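Side-chain contact in sensor protein KdpD (Escherichia coli, PDB 4Y2F), which is a membrane-bound histidine kinase that senses potassium supply, probably using its GAF domain in signalling: residues Leu73-Gly76 with Ala77-Thr81. Residues are numbered along the deposited sequence; the frame is centred on the assembly and turned at random.
Sequences LPAG and AGTDT
A type II beta turn from G76 to T79 closes the edge strand 75-76 of the GAF-domain sheet, and an ST turn at T79 follows. The carbonyl oxygen G76 O takes two donors from T79: the backbone T79 N at 3.1 Å and the hydroxyl T79 OG1 at 2.8 Å, in the carbonyl plane and on a lone pair. With chi1 at 80°, T79 OG1 sits between its backbone N and carbonyl carbon, where it also accepts from T81 N at 3.1 Å, defining the ST turn. The returning chain is tied to the strand by G76 N, which donates to T81 O at 2.8 Å. The methyl T79 CG2 rests on the proline ring, 3.9 Å from P74 CB, while T81 CB packs against A75 CB. Water 1 bridges P74 O and T81 OG1; water 2 joins A75 O to A77 O. A valine here, lacking the hydroxyl, would probably leave T81 N without its acceptor and G76 O with one donor fewer, abolishing the ST turn. At their backbone angles, any CB on G76 or G78 would hit the preceding carbonyl oxygen. One hydroxyl, donating to G76 O and accepting from T81 N, couples both turns.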
ATOM      1  N   LEU A  73      -0.315   5.393 -17.770  1.00 19.81           N
ATOM      2  CA  LEU A  73      -0.630   6.800 -17.616  1.00 18.29           C
ATOM      3  C   LEU A  73      -2.135   6.958 -17.469  1.00 15.54           C
ATOM      4  O   LEU A  73      -2.904   6.242 -18.121  1.00 18.32           O
ATOM      5  CB  LEU A  73      -0.176   7.601 -18.849  1.00 20.36           C
ATOM      6  CG  LEU A  73       1.333   7.837 -18.969  1.00 24.07           C
ATOM      7  CD1 LEU A  73       1.667   8.439 -20.330  1.00 27.87           C
ATOM      8  CD2 LEU A  73       1.830   8.749 -17.848  1.00 28.11           C
ATOM      9  N   PRO A  74      -2.585   7.885 -16.629  1.00 15.70           N
ATOM     10  CA  PRO A  74      -4.023   8.126 -16.503  1.00 15.68           C
ATOM     11  C   PRO A  74      -4.580   8.836 -17.735  1.00 16.02           C
ATOM     12  O   PRO A  74      -3.854   9.480 -18.504  1.00 17.02           O
ATOM     13  CB  PRO A  74      -4.107   9.035 -15.276  1.00 15.53           C
ATOM     14  CG  PRO A  74      -2.845   9.797 -15.315  1.00 16.60           C
ATOM     15  CD  PRO A  74      -1.799   8.793 -15.785  1.00 20.99           C
ATOM     16  N   ALA A  75      -5.891   8.682 -17.918  1.00 14.27           N
ATOM     17  CA  ALA A  75      -6.639   9.378 -18.953  1.00 14.67           C
ATOM     18  C   ALA A  75      -7.986   9.775 -18.350  1.00 14.20           C
ATOM     19  O   ALA A  75      -8.331   9.413 -17.214  1.00 17.58           O
ATOM     20  CB  ALA A  75      -6.759   8.508 -20.208  1.00 20.59           C
ATOM     21  N   GLY A  76      -8.765  10.508 -19.104  1.00 18.03           N
ATOM     22  CA  GLY A  76     -10.020  10.970 -18.591  1.00 14.23           C
ATOM     23  C   GLY A  76      -9.840  12.260 -17.823  1.00 11.61           C
ATOM     24  O   GLY A  76      -8.870  13.007 -17.988  1.00 12.77           O
ATOM     25  N   ALA A  77     -10.814  12.518 -16.968  1.00 12.14           N
ATOM     26  CA  ALA A  77     -10.845  13.775 -16.226  1.00 12.87           C
ATOM     27  C   ALA A  77      -9.563  13.986 -15.426  1.00 13.62           C
ATOM     28  O   ALA A  77      -9.044  13.065 -14.791  1.00 14.02           O
ATOM     29  CB  ALA A  77     -12.052  13.783 -15.282  1.00 13.89           C
ATOM     30  N   GLY A  78      -9.067  15.224 -15.455  1.00 13.40           N
ATOM     31  CA  GLY A  78      -7.835  15.549 -14.774  1.00 15.36           C
ATOM     32  C   GLY A  78      -6.587  15.343 -15.599  1.00 14.41           C
ATOM     33  O   GLY A  78      -5.483  15.592 -15.095  1.00 16.78           O
ATOM     34  N   THR A  79      -6.727  14.909 -16.855  1.00 13.41           N
ATOM     35  CA  THR A  79      -5.604  14.696 -17.766  1.00 14.19           C
ATOM     36  C   THR A  79      -5.850  15.439 -19.071  1.00 13.91           C
ATOM     37  O   THR A  79      -6.948  15.941 -19.338  1.00 16.00           O
ATOM     38  CB  THR A  79      -5.374  13.211 -18.091  1.00 12.34           C
ATOM     39  OG1 THR A  79      -6.302  12.767 -19.094  1.00 13.89           O
ATOM     40  CG2 THR A  79      -5.526  12.334 -16.837  1.00 14.05           C
ATOM     41  N   ASP A  80      -4.831  15.458 -19.921  1.00 14.72           N
ATOM     42  CA  ASP A  80      -4.943  16.080 -21.236  1.00 15.80           C
ATOM     43  C   ASP A  80      -5.454  15.113 -22.305  1.00 15.40           C
ATOM     44  O   ASP A  80      -5.554  15.508 -23.471  1.00 16.57           O
ATOM     45  CB  ASP A  80      -3.616  16.698 -21.641  1.00 17.57           C
ATOM     46  CG  ASP A  80      -3.263  17.915 -20.796  1.00 30.39           C
ATOM     47  OD1 ASP A  80      -4.191  18.620 -20.353  1.00 28.31           O
ATOM     48  OD2 ASP A  80      -2.057  18.175 -20.592  1.00 40.33           O
ATOM     49  N   THR A  81      -5.801  13.877 -21.942  1.00 14.96           N
ATOM     50  CA  THR A  81      -6.361  12.874 -22.848  1.00 16.51           C
ATOM     51  C   THR A  81      -7.812  12.644 -22.419  1.00 13.92           C
ATOM     52  O   THR A  81      -8.067  12.168 -21.309  1.00 20.76           O
ATOM     53  CB  THR A  81      -5.587  11.558 -22.691  1.00 16.73           C
ATOM     54  OG1 THR A  81      -4.184  11.794 -22.845  1.00 22.41           O
ATOM     55  CG2 THR A  81      -6.026  10.544 -23.745  1.00 19.56           C
TER
HETATM   56  O   HOH W   1      -3.108  11.170 -20.244  1.00 43.94           O
HETATM   57  O   HOH W   2      -7.688  10.640 -14.770  1.00 20.33           O